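Local coordinates for secretion activator protein, hypothetical (Brucella abortus bv. 1 str. 9-941, PDB 7DNP), which probably cleaves peptidoglycan glycan strands as a muramidase of the glycosyl hydrolase 108 family, an autolysin serving the type IV secretion system, at residues 67-72 with 93-98; 86-91 with 156-161; 99-104 with 135-140; 41-46 with 58-63. All coordinates share one frame; numbering follows the deposited sequence.

Contact 1 (67-72 with 93-98); sequences ENYWNK and SGPARA. With H9U ((2R)-2-[[(2S)-2-[[(2R)-2-[(2R,3S,4R,5R,6S)-5-acetamido-3-[(2S,3R,4R,5S,6R)-3-acetamido-6-(hydroxymethyl)-4,5-bis(oxidanyl)oxan-2-yl]oxy-2-(hydroxymethyl)-6-oxidanyl-oxan-4-yl]oxypropanoyl]amino]propanoyl]amino]pentanedioic acid), chain B.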
# COMPACT_ATOMS: atom_id res chain seq x y z
N GLU A 67 -0.92 1.67 11.68
CA GLU A 67 -1.14 3.09 11.94
C GLU A 67 -0.74 3.97 10.75
O GLU A 67 -1.43 4.96 10.46
CB GLU A 67 -0.34 3.53 13.17
CG GLU A 67 -0.78 2.87 14.46
CD GLU A 67 -2.23 3.16 14.79
OE1 GLU A 67 -2.71 4.26 14.43
OE2 GLU A 67 -2.88 2.30 15.42
N ASN A 68 0.37 3.66 10.09
CA ASN A 68 0.92 4.58 9.11
C ASN A 68 0.59 4.20 7.68
O ASN A 68 1.01 4.91 6.76
CB ASN A 68 2.43 4.69 9.30
CG ASN A 68 2.79 5.67 10.41
OD1 ASN A 68 1.91 6.24 11.05
ND2 ASN A 68 4.08 5.88 10.62
N TYR A 69 -0.15 3.11 7.47
CA TYR A 69 -0.51 2.75 6.11
C TYR A 69 -2.00 2.44 6.03
O TYR A 69 -2.75 3.18 5.40
CB TYR A 69 0.37 1.58 5.63
CG TYR A 69 1.80 2.03 5.44
CD1 TYR A 69 2.22 2.62 4.26
CD2 TYR A 69 2.73 1.90 6.47
CE1 TYR A 69 3.52 3.05 4.09
CE2 TYR A 69 4.04 2.34 6.32
CZ TYR A 69 4.42 2.91 5.13
OH TYR A 69 5.72 3.35 4.97
N TRP A 70 -2.43 1.37 6.71
CA TRP A 70 -3.85 1.01 6.74
C TRP A 70 -4.72 2.18 7.22
O TRP A 70 -5.69 2.55 6.56
CB TRP A 70 -4.04 -0.21 7.64
CG TRP A 70 -5.47 -0.67 7.78
CD1 TRP A 70 -6.29 -0.48 8.85
CD2 TRP A 70 -6.24 -1.40 6.81
NE1 TRP A 70 -7.52 -1.05 8.62
CE2 TRP A 70 -7.51 -1.62 7.37
CE3 TRP A 70 -5.97 -1.88 5.53
CZ2 TRP A 70 -8.52 -2.30 6.69
CZ3 TRP A 70 -6.97 -2.56 4.85
CH2 TRP A 70 -8.23 -2.76 5.44
N ASN A 71 -4.38 2.77 8.37
CA ASN A 71 -5.19 3.87 8.89
C ASN A 71 -5.08 5.13 8.03
O ASN A 71 -6.04 5.90 7.94
CB ASN A 71 -4.81 4.18 10.34
CG ASN A 71 -5.35 3.16 11.32
OD1 ASN A 71 -6.25 2.37 10.99
ND2 ASN A 71 -4.81 3.15 12.53
N LYS A 72 -3.92 5.36 7.40
CA LYS A 72 -3.75 6.56 6.59
C LYS A 72 -4.44 6.47 5.23
O LYS A 72 -4.51 7.49 4.53
CB LYS A 72 -2.25 6.85 6.40
CG LYS A 72 -1.56 7.19 7.70
CD LYS A 72 -0.61 8.38 7.56
CE LYS A 72 -0.31 9.01 8.92
NZ LYS A 72 1.02 8.60 9.46
N SER A 93 4.33 3.02 -2.30
CA SER A 93 4.57 4.38 -2.77
C SER A 93 4.13 5.44 -1.77
O SER A 93 4.17 6.63 -2.10
CB SER A 93 3.86 4.62 -4.11
OG SER A 93 4.23 3.64 -5.07
N GLY A 94 3.69 5.06 -0.58
CA GLY A 94 3.25 6.02 0.40
C GLY A 94 1.75 6.23 0.37
O GLY A 94 1.12 6.19 -0.69
N PRO A 95 1.16 6.48 1.54
CA PRO A 95 -0.30 6.64 1.61
C PRO A 95 -0.82 7.83 0.83
O PRO A 95 -1.94 7.76 0.30
CB PRO A 95 -0.58 6.80 3.11
CG PRO A 95 0.65 6.32 3.79
CD PRO A 95 1.79 6.58 2.87
N ALA A 96 -0.06 8.92 0.76
CA ALA A 96 -0.55 10.10 0.05
C ALA A 96 -0.70 9.83 -1.44
O ALA A 96 -1.73 10.16 -2.04
CB ALA A 96 0.39 11.29 0.30
N ARG A 97 0.32 9.22 -2.05
CA ARG A 97 0.26 8.94 -3.48
C ARG A 97 -0.83 7.92 -3.81
O ARG A 97 -1.51 8.04 -4.84
CB ARG A 97 1.62 8.44 -3.97
CG ARG A 97 1.62 7.79 -5.36
CD ARG A 97 1.30 8.80 -6.45
NE ARG A 97 1.99 10.07 -6.24
CZ ARG A 97 1.51 11.25 -6.63
NH1 ARG A 97 0.35 11.33 -7.26
NH2 ARG A 97 2.21 12.36 -6.38
N ALA A 98 -1.02 6.93 -2.94
CA ALA A 98 -2.07 5.94 -3.18
C ALA A 98 -3.45 6.59 -3.10
O ALA A 98 -4.30 6.36 -3.97
CB ALA A 98 -1.95 4.79 -2.18
C22 H9U B . 9.15 0.45 -0.67
C24 H9U B . 10.28 -0.58 -2.59
C26 H9U B . 9.15 -0.93 0.02
C28 H9U B . 10.39 -1.91 -1.83
C23 H9U B . 10.24 0.58 -1.67
C25 H9U B . 8.31 2.45 0.26
C27 H9U B . 7.87 2.89 1.68
C29 H9U B . 6.94 4.04 1.62
C30 H9U B . 7.47 5.15 0.81
C31 H9U B . 7.80 4.65 -0.61
C32 H9U B . 11.02 2.49 -3.05
C33 H9U B . 7.87 -1.14 0.78
C34 H9U B . 8.29 5.77 -1.48
C35 H9U B . 11.19 -0.66 -4.95
C36 H9U B . 10.45 3.02 -4.36
C37 H9U B . 7.50 1.20 3.65
C38 H9U B . 11.55 3.62 -2.20
C39 H9U B . 8.45 3.29 -5.88
C40 H9U B . 12.36 -0.61 -5.93
C41 H9U B . 6.65 0.04 4.18
C42 H9U B . 8.05 4.74 -5.62
C43 H9U B . 8.71 7.20 -5.59
C44 H9U B . 7.21 2.49 -6.24
C45 H9U B . 9.22 7.59 -4.21
C46 H9U B . 9.41 8.08 -6.61
C47 H9U B . 8.64 9.38 -6.85
C48 H9U B . 9.31 10.24 -7.91
N18 H9U B . 11.43 -0.52 -3.53
N19 H9U B . 7.15 1.76 2.35
N20 H9U B . 9.03 2.80 -4.65
N21 H9U B . 9.04 5.80 -5.84
O01 H9U B . 9.30 1.48 0.33
O02 H9U B . 9.27 -2.06 -0.90
O03 H9U B . 8.81 3.59 -0.53
O04 H9U B . 9.95 1.82 -2.42
O05 H9U B . 11.56 -1.93 -1.11
O06 H9U B . 6.62 4.53 2.98
O07 H9U B . 6.50 6.21 0.71
O08 H9U B . 7.90 -2.45 1.27
O09 H9U B . 9.46 6.31 -0.93
O10 H9U B . 10.09 -0.82 -5.36
O11 H9U B . 11.14 3.59 -5.14
O12 H9U B . 8.40 1.61 4.30
O13 H9U B . 6.95 4.98 -5.24
O14 H9U B . 8.57 8.41 -3.51
O15 H9U B . 10.29 7.08 -3.77
O16 H9U B . 10.36 9.83 -8.48
O17 H9U B . 8.81 11.36 -8.22
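P95 carries the tight side of this contact, its pyrrolidine ring set against N68, Y69 and K72. P95 CG lies 3.3 Å from the backbone O of N68 and 4.0 Å from CD1 of the Y69 ring, which it meets obliquely, while P95 CB rests 3.7 Å from K72 CB. No hydrogen bond joins the two segments. G94, the first residue to leave helical angles (phi 95°), also takes the N-cap position of helix 95-106; A98 N bonds to its O at 3.2 Å. This break between helices 82-93 and 95-106 lines the pocket of what is probably a lysozyme-like muramidase fold. G94 CA comes within 3.3 Å of O07 of the bound GlcNAc unit, and O06 of the same sugar meets Y69 OH at the edge of the tyrosine ring, in its plane. That bond refines to 2.5 Å, very short and so doubtful in exact length, and either hydroxyl could donate; T39 OG1 is a second partner of Y69 OH. The solvent side is looser. Beyond CB the exposed K72 chain bends away from P95 at chi2 (-136°), and NZ meets N68 OD1 at 3.0 Å from above the amide plane, 71° out of it.

Contact 2 (86-91 with 156-161); sequences TLDFAI and TSRVSR. With H9U ((2R)-2-[[(2S)-2-[[(2R)-2-[(2R,3S,4R,5R,6S)-5-acetamido-3-[(2S,3R,4R,5S,6R)-3-acetamido-6-(hydroxymethyl)-4,5-bis(oxidanyl)oxan-2-yl]oxy-2-(hydroxymethyl)-6-oxidanyl-oxan-4-yl]oxypropanoyl]amino]propanoyl]amino]pentanedioic acid), chain B.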
# COMPACT_ATOMS: atom_id res chain seq x y z
N THR A 86 -5.69 -0.31 -2.20
CA THR A 86 -5.15 0.97 -1.76
C THR A 86 -4.02 0.78 -0.76
O THR A 86 -3.02 1.50 -0.79
CB THR A 86 -6.27 1.82 -1.17
OG1 THR A 86 -7.32 1.94 -2.14
CG2 THR A 86 -5.77 3.20 -0.79
N LEU A 87 -4.15 -0.22 0.12
CA LEU A 87 -3.11 -0.50 1.11
C LEU A 87 -1.79 -0.88 0.45
O LEU A 87 -0.73 -0.37 0.83
CB LEU A 87 -3.57 -1.60 2.06
CG LEU A 87 -2.51 -2.18 3.00
CD1 LEU A 87 -2.03 -1.14 4.00
CD2 LEU A 87 -3.05 -3.41 3.72
N ASP A 88 -1.83 -1.78 -0.53
CA ASP A 88 -0.57 -2.21 -1.14
C ASP A 88 0.09 -1.06 -1.88
O ASP A 88 1.32 -0.88 -1.79
CB ASP A 88 -0.78 -3.39 -2.08
CG ASP A 88 0.55 -3.95 -2.56
OD1 ASP A 88 1.19 -4.68 -1.79
OD2 ASP A 88 0.96 -3.62 -3.69
N PHE A 89 -0.68 -0.28 -2.63
CA PHE A 89 -0.16 0.94 -3.26
C PHE A 89 0.45 1.86 -2.21
O PHE A 89 1.55 2.39 -2.39
CB PHE A 89 -1.30 1.63 -4.02
CG PHE A 89 -0.86 2.61 -5.08
CD1 PHE A 89 0.46 3.04 -5.18
CD2 PHE A 89 -1.79 3.13 -5.98
CE1 PHE A 89 0.84 3.95 -6.16
CE2 PHE A 89 -1.41 4.04 -6.95
CZ PHE A 89 -0.09 4.45 -7.04
N ALA A 90 -0.23 2.01 -1.07
CA ALA A 90 0.30 2.84 0.01
C ALA A 90 1.61 2.29 0.55
O ALA A 90 2.53 3.05 0.86
CB ALA A 90 -0.73 2.96 1.14
N ILE A 91 1.71 0.97 0.69
CA ILE A 91 2.95 0.38 1.20
C ILE A 91 4.09 0.65 0.24
O ILE A 91 5.21 0.99 0.65
CB ILE A 91 2.76 -1.12 1.46
CG1 ILE A 91 1.86 -1.35 2.67
CG2 ILE A 91 4.12 -1.80 1.65
CD1 ILE A 91 1.44 -2.80 2.86
N THR A 156 5.18 -4.85 -12.22
CA THR A 156 4.01 -5.29 -12.98
C THR A 156 3.44 -6.58 -12.40
O THR A 156 2.22 -6.73 -12.28
CB THR A 156 4.39 -5.47 -14.45
OG1 THR A 156 4.87 -4.23 -14.97
CG2 THR A 156 3.19 -5.92 -15.27
N SER A 157 4.32 -7.51 -12.02
CA SER A 157 3.87 -8.76 -11.43
C SER A 157 3.24 -8.52 -10.06
O SER A 157 2.24 -9.16 -9.71
CB SER A 157 5.04 -9.74 -11.35
OG SER A 157 4.69 -10.92 -10.66
N ARG A 158 3.80 -7.59 -9.28
CA ARG A 158 3.23 -7.27 -7.98
C ARG A 158 1.82 -6.72 -8.11
O ARG A 158 0.91 -7.13 -7.38
CB ARG A 158 4.14 -6.27 -7.25
CG ARG A 158 3.50 -5.66 -6.01
CD ARG A 158 4.48 -4.76 -5.27
NE ARG A 158 3.95 -4.32 -3.98
CZ ARG A 158 4.70 -3.94 -2.96
NH1 ARG A 158 6.03 -3.93 -3.06
NH2 ARG A 158 4.13 -3.56 -1.82
N VAL A 159 1.61 -5.78 -9.04
CA VAL A 159 0.28 -5.18 -9.20
C VAL A 159 -0.72 -6.24 -9.64
O VAL A 159 -1.87 -6.25 -9.17
CB VAL A 159 0.34 -4.01 -10.20
CG1 VAL A 159 -1.06 -3.43 -10.41
CG2 VAL A 159 1.28 -2.93 -9.70
N SER A 160 -0.31 -7.15 -10.52
CA SER A 160 -1.21 -8.20 -10.98
C SER A 160 -1.67 -9.07 -9.81
O SER A 160 -2.86 -9.41 -9.72
CB SER A 160 -0.51 -9.06 -12.04
OG SER A 160 -1.38 -10.07 -12.52
N ARG A 161 -0.76 -9.42 -8.90
CA ARG A 161 -1.14 -10.25 -7.76
C ARG A 161 -2.04 -9.49 -6.80
O ARG A 161 -2.96 -10.06 -6.21
CB ARG A 161 0.11 -10.76 -7.04
CG ARG A 161 -0.18 -11.87 -6.05
CD ARG A 161 0.71 -11.77 -4.82
NE ARG A 161 2.09 -11.41 -5.16
CZ ARG A 161 2.69 -10.29 -4.77
NH1 ARG A 161 2.03 -9.41 -4.03
NH2 ARG A 161 3.95 -10.05 -5.12
C22 H9U B . 9.15 0.45 -0.67
C24 H9U B . 10.28 -0.58 -2.59
C26 H9U B . 9.15 -0.93 0.02
C28 H9U B . 10.39 -1.91 -1.83
C23 H9U B . 10.24 0.58 -1.67
C25 H9U B . 8.31 2.45 0.26
C27 H9U B . 7.87 2.89 1.68
C29 H9U B . 6.94 4.04 1.62
C30 H9U B . 7.47 5.15 0.81
C31 H9U B . 7.80 4.65 -0.61
C32 H9U B . 11.02 2.49 -3.05
C33 H9U B . 7.87 -1.14 0.78
C34 H9U B . 8.29 5.77 -1.48
C35 H9U B . 11.19 -0.66 -4.95
C36 H9U B . 10.45 3.02 -4.36
C37 H9U B . 7.50 1.20 3.65
C38 H9U B . 11.55 3.62 -2.20
C39 H9U B . 8.45 3.29 -5.88
C40 H9U B . 12.36 -0.61 -5.93
C41 H9U B . 6.65 0.04 4.18
C42 H9U B . 8.05 4.74 -5.62
C43 H9U B . 8.71 7.20 -5.59
C44 H9U B . 7.21 2.49 -6.24
C45 H9U B . 9.22 7.59 -4.21
C46 H9U B . 9.41 8.08 -6.61
C47 H9U B . 8.64 9.38 -6.85
C48 H9U B . 9.31 10.24 -7.91
N18 H9U B . 11.43 -0.52 -3.53
N19 H9U B . 7.15 1.76 2.35
N20 H9U B . 9.03 2.80 -4.65
N21 H9U B . 9.04 5.80 -5.84
O01 H9U B . 9.30 1.48 0.33
O02 H9U B . 9.27 -2.06 -0.90
O03 H9U B . 8.81 3.59 -0.53
O04 H9U B . 9.95 1.82 -2.42
O05 H9U B . 11.56 -1.93 -1.11
O06 H9U B . 6.62 4.53 2.98
O07 H9U B . 6.50 6.21 0.71
O08 H9U B . 7.90 -2.45 1.27
O09 H9U B . 9.46 6.31 -0.93
O10 H9U B . 10.09 -0.82 -5.36
O11 H9U B . 11.14 3.59 -5.14
O12 H9U B . 8.40 1.61 4.30
O13 H9U B . 6.95 4.98 -5.24
O14 H9U B . 8.57 8.41 -3.51
O15 H9U B . 10.29 7.08 -3.77
O16 H9U B . 10.36 9.83 -8.48
O17 H9U B . 8.81 11.36 -8.22
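D88 and R158 face each other across two alpha-helical segments with their CA atoms 9.3 Å apart, a gap bridged by side chains. The bridge is a buried side-on salt bridge between helix 82-93 of the lysozyme-like glycosidase part and helix 148-170, whose segment 156-161 falls in the predicted peptidoglycan-domain family. R158 has CG opposite its backbone N (chi1 168°) and stays extended to NE, which carries the guanidinium across most of the gap to D88 coming from the opposite direction. R158 NE donates to the syn lone pair of D88 OD2 at 3.1 Å, fairly straight at 161° and in the guanidinium plane. R158 NH2 reaches D88 OD1 at 3.1 Å from above the carboxylate plane; the carboxylate and guanidinium planes are 52° apart. D88 OD2 also forms a salt bridge with R138 of helix 127-142, so two arginines share one buried carboxylate. I91 lies at about a right angle to the arginine, its CG2 at the guanidinium edge 3.9 Å from R158 NH2. One turn on from D88, the backbone O of I91 accepts a nearly straight hydrogen bond of 2.7 Å from the acetamido N19 of the ligand's GlcNAc unit.

Contact 3 (99-104 with 135-140); sequences VKMLQK and CDARLA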
# COMPACT_ATOMS: atom_id res chain seq x y z
N VAL A 99 -3.68 7.41 -2.07
CA VAL A 99 -4.98 8.06 -1.92
C VAL A 99 -5.22 9.07 -3.04
O VAL A 99 -6.34 9.22 -3.53
CB VAL A 99 -5.10 8.70 -0.52
CG1 VAL A 99 -6.37 9.53 -0.41
CG2 VAL A 99 -5.11 7.62 0.55
N LYS A 100 -4.16 9.78 -3.46
CA LYS A 100 -4.30 10.71 -4.58
C LYS A 100 -4.76 9.99 -5.85
O LYS A 100 -5.59 10.51 -6.60
CB LYS A 100 -2.97 11.43 -4.83
CG LYS A 100 -2.68 12.57 -3.87
CD LYS A 100 -1.30 13.17 -4.14
CE LYS A 100 -0.98 14.28 -3.16
NZ LYS A 100 0.19 15.10 -3.61
N MET A 101 -4.23 8.79 -6.09
CA MET A 101 -4.63 8.04 -7.28
C MET A 101 -6.04 7.49 -7.13
O MET A 101 -6.79 7.44 -8.11
CB MET A 101 -3.63 6.91 -7.55
CG MET A 101 -3.46 6.59 -9.03
SD MET A 101 -2.70 7.94 -9.97
CE MET A 101 -1.34 8.38 -8.90
N LEU A 102 -6.41 7.07 -5.92
CA LEU A 102 -7.79 6.66 -5.69
C LEU A 102 -8.74 7.82 -5.91
O LEU A 102 -9.83 7.65 -6.47
CB LEU A 102 -7.95 6.09 -4.27
CG LEU A 102 -9.39 5.79 -3.85
CD1 LEU A 102 -9.94 4.60 -4.62
CD2 LEU A 102 -9.48 5.54 -2.35
N GLN A 103 -8.33 9.02 -5.49
CA GLN A 103 -9.15 10.21 -5.71
C GLN A 103 -9.26 10.54 -7.20
O GLN A 103 -10.34 10.91 -7.67
CB GLN A 103 -8.56 11.39 -4.91
CG GLN A 103 -8.80 11.25 -3.40
CD GLN A 103 -7.91 12.15 -2.54
OE1 GLN A 103 -6.76 12.42 -2.87
NE2 GLN A 103 -8.46 12.60 -1.41
N LYS A 104 -8.17 10.37 -7.94
CA LYS A 104 -8.22 10.55 -9.39
C LYS A 104 -9.20 9.58 -10.03
O LYS A 104 -9.97 9.95 -10.93
CB LYS A 104 -6.82 10.39 -9.98
CG LYS A 104 -6.70 10.76 -11.46
CD LYS A 104 -5.32 10.39 -12.00
CE LYS A 104 -5.03 11.08 -13.32
NZ LYS A 104 -3.85 10.48 -14.01
N CYS A 135 -5.59 -0.01 -10.03
CA CYS A 135 -4.41 -0.78 -10.39
C CYS A 135 -3.87 -0.37 -11.76
O CYS A 135 -2.65 -0.34 -11.97
CB CYS A 135 -4.73 -2.27 -10.33
SG CYS A 135 -5.00 -2.88 -8.63
N ASP A 136 -4.76 -0.03 -12.70
CA ASP A 136 -4.32 0.49 -13.99
C ASP A 136 -3.62 1.83 -13.82
O ASP A 136 -2.55 2.07 -14.39
CB ASP A 136 -5.51 0.66 -14.95
CG ASP A 136 -6.05 -0.66 -15.47
OD1 ASP A 136 -5.41 -1.72 -15.28
OD2 ASP A 136 -7.14 -0.63 -16.07
N ALA A 137 -4.24 2.74 -13.06
CA ALA A 137 -3.64 4.05 -12.81
C ALA A 137 -2.30 3.93 -12.09
O ALA A 137 -1.40 4.75 -12.29
CB ALA A 137 -4.60 4.92 -12.01
N ARG A 138 -2.15 2.90 -11.25
CA ARG A 138 -0.87 2.67 -10.58
C ARG A 138 0.20 2.26 -11.58
O ARG A 138 1.33 2.77 -11.54
CB ARG A 138 -1.05 1.60 -9.50
CG ARG A 138 0.21 1.23 -8.75
CD ARG A 138 -0.11 0.17 -7.71
NE ARG A 138 1.06 -0.23 -6.93
CZ ARG A 138 1.05 -1.19 -6.01
NH1 ARG A 138 -0.08 -1.85 -5.76
NH2 ARG A 138 2.15 -1.49 -5.35
N LEU A 139 -0.14 1.35 -12.49
CA LEU A 139 0.81 0.92 -13.52
C LEU A 139 1.22 2.08 -14.41
O LEU A 139 2.40 2.24 -14.74
CB LEU A 139 0.19 -0.20 -14.36
CG LEU A 139 0.31 -1.62 -13.80
CD1 LEU A 139 -0.66 -2.56 -14.51
CD2 LEU A 139 1.74 -2.12 -13.93
N ALA A 140 0.25 2.90 -14.82
CA ALA A 140 0.56 4.05 -15.66
C ALA A 140 1.47 5.04 -14.93
O ALA A 140 2.35 5.65 -15.55
CB ALA A 140 -0.74 4.74 -16.10
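M101 and A137 make nearly all of this buried helix-to-helix contact, and the packing between them is apolar. Their CA atoms lie 6.9 Å apart, close enough for the methyl of A137 to sit against the thioether chain directly. M101 CG approaches A137 CB to 3.6 Å, and the sulfur follows, with SD 4.1 Å from the same methyl and 4.2 Å from the backbone O of A137. With chi2 near 66° and chi3 near 46° the methionine folds back on itself, so CG and SD lie along the alanine while the terminal CE turns away, 5.7 Å from A137 CB. A small residue on one helix thus receives a bent chain from the other, and the surface involved is modest.

No hydrogen bond or salt bridge crosses between the segments. The charged ends of R138 and D136 find partners outside the two segments: the fully extended R138 chain runs to a salt bridge with D88, and D136 pairs with R163. Q103 is bound on the far side to D111, G112 and T118.

The segments, on helices 95-106 and 127-142, both fall in the predicted peptidoglycan-domain family. F89 of helix 82-93 packs against both M101 and R138, L134 adds to the cover of M101, and C135 meets V159 on helix 148-170.

Contact 4 (41-46 with 58-63); sequences SAWEGR and KTKATD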
# COMPACT_ATOMS: atom_id res chain seq x y z
N SER A 41 12.40 5.64 10.82
CA SER A 41 12.80 6.93 11.39
C SER A 41 11.57 7.77 11.75
O SER A 41 11.52 8.39 12.83
CB SER A 41 13.70 7.67 10.40
OG SER A 41 14.96 7.05 10.34
N ALA A 42 10.56 7.79 10.87
CA ALA A 42 9.33 8.51 11.15
C ALA A 42 8.63 7.95 12.38
O ALA A 42 8.01 8.71 13.15
CB ALA A 42 8.41 8.45 9.94
N TRP A 43 8.69 6.64 12.58
CA TRP A 43 8.06 6.04 13.76
C TRP A 43 8.82 6.40 15.03
O TRP A 43 8.21 6.76 16.05
CB TRP A 43 7.99 4.52 13.60
CG TRP A 43 7.16 3.85 14.65
CD1 TRP A 43 7.61 3.26 15.80
CD2 TRP A 43 5.74 3.69 14.65
NE1 TRP A 43 6.55 2.75 16.51
CE2 TRP A 43 5.40 3.00 15.82
CE3 TRP A 43 4.72 4.07 13.76
CZ2 TRP A 43 4.08 2.67 16.14
CZ3 TRP A 43 3.42 3.75 14.08
CH2 TRP A 43 3.11 3.06 15.25
N GLU A 44 10.16 6.33 14.98
CA GLU A 44 10.99 6.56 16.16
C GLU A 44 11.22 8.03 16.48
O GLU A 44 11.71 8.34 17.57
CB GLU A 44 12.35 5.86 15.98
CG GLU A 44 12.27 4.34 15.97
CD GLU A 44 11.76 3.78 17.29
OE1 GLU A 44 12.45 3.94 18.32
OE2 GLU A 44 10.65 3.20 17.29
N GLY A 45 10.90 8.94 15.57
CA GLY A 45 11.13 10.35 15.83
C GLY A 45 12.59 10.77 15.75
O GLY A 45 12.97 11.77 16.37
N ARG A 46 13.40 10.03 15.01
CA ARG A 46 14.83 10.31 14.84
C ARG A 46 15.35 9.44 13.71
O ARG A 46 14.78 8.38 13.42
CB ARG A 46 15.61 10.04 16.14
CG ARG A 46 15.15 8.79 16.89
CD ARG A 46 16.16 8.35 17.94
NE ARG A 46 17.41 7.91 17.32
CZ ARG A 46 17.69 6.65 17.00
NH1 ARG A 46 16.81 5.70 17.23
NH2 ARG A 46 18.85 6.35 16.43
N LYS A 58 8.63 -7.85 14.46
CA LYS A 58 7.39 -7.97 13.70
C LYS A 58 6.25 -7.20 14.36
O LYS A 58 5.38 -6.67 13.67
CB LYS A 58 7.02 -9.44 13.52
CG LYS A 58 5.85 -9.68 12.57
CD LYS A 58 5.65 -11.17 12.29
CE LYS A 58 4.59 -11.39 11.22
NZ LYS A 58 4.20 -12.83 11.09
N THR A 59 6.24 -7.13 15.70
CA THR A 59 5.21 -6.36 16.39
C THR A 59 5.28 -4.89 16.00
O THR A 59 4.25 -4.27 15.70
CB THR A 59 5.35 -6.51 17.90
OG1 THR A 59 5.02 -7.85 18.27
CG2 THR A 59 4.41 -5.55 18.63
N LYS A 60 6.48 -4.30 15.99
CA LYS A 60 6.59 -2.90 15.61
C LYS A 60 6.27 -2.70 14.14
O LYS A 60 5.61 -1.73 13.77
CB LYS A 60 7.97 -2.35 15.95
CG LYS A 60 8.06 -0.83 15.76
CD LYS A 60 9.45 -0.29 16.08
CE LYS A 60 9.61 -0.01 17.56
NZ LYS A 60 10.88 0.73 17.81
N ALA A 61 6.73 -3.62 13.28
CA ALA A 61 6.37 -3.55 11.86
C ALA A 61 4.86 -3.59 11.68
O ALA A 61 4.31 -2.84 10.86
CB ALA A 61 7.03 -4.69 11.09
N THR A 62 4.18 -4.43 12.46
CA THR A 62 2.72 -4.50 12.36
C THR A 62 2.07 -3.20 12.81
O THR A 62 1.11 -2.73 12.18
CB THR A 62 2.20 -5.69 13.16
OG1 THR A 62 2.83 -6.89 12.71
CG2 THR A 62 0.69 -5.84 12.99
N ASP A 63 2.57 -2.60 13.89
CA ASP A 63 2.01 -1.31 14.32
C ASP A 63 2.24 -0.24 13.26
O ASP A 63 1.37 0.61 13.03
CB ASP A 63 2.64 -0.86 15.64
CG ASP A 63 2.34 -1.81 16.79
OD1 ASP A 63 1.27 -2.46 16.78
OD2 ASP A 63 3.18 -1.89 17.71
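K60 reaches across to W43 and E44 from helix 58-70, joining it at the protein surface to the end of helix 37-44, within the lysozyme-like glycosidase part. From CB the lysine chain sets out with CG opposite its backbone N, which sends the chain out toward the indole. K60 CG lies 4.0 Å from W43 NE1, an oblique approach to the five-membered ring. K60 CD follows at 4.0 Å from W43 CD1 and already comes within 3.9 Å of E44 OE2. A bend at chi3 (-85°) then turns the chain toward the carboxylate, so that CE stands 3.4 Å from E44 OE2. The tip, NZ, donates to E44 OE2 in a salt bridge refined at 2.5 Å, an improbably short length that is best treated as doubtful. NZ comes from above the carboxylate, 59° out of its plane, while the same oxygen lies at the edge of the W43 ring. One turn farther along, the six-membered ring of W43 leans on D63, whose carboxylate plane is tilted only 22° from the indole and whose OD1 is paired with R66. There W43 CH2 approaches the backbone O of D63 to 3.7 Å, and W43 CZ2 rests 3.8 Å from D63 CB.

How the contacts relate
Contacts 1 and 2 both reach the bound peptidoglycan fragment, and their centres lie 13 Å apart; Y69 CE1 packs 3.4 Å from A90 O between them. Contact 3 is nested in the chain loop that contact 2 closes, and the two meet at a buried charge cluster: R138 NH1 stands 2.9 Å from D88 OD2, and R138 NH2 is 3.6 Å from R158 NE, a like-charge approach that their shared aspartate probably offsets. Contact 4 shares helix 58-70 with contact 1, N68 ND2 lying 3.7 Å from W43 CE3. Contact 4 is a surface feature: the W43 side chain stays about 10 Å from the ligand, with the centres of contacts 3 and 4 about 27 Å apart.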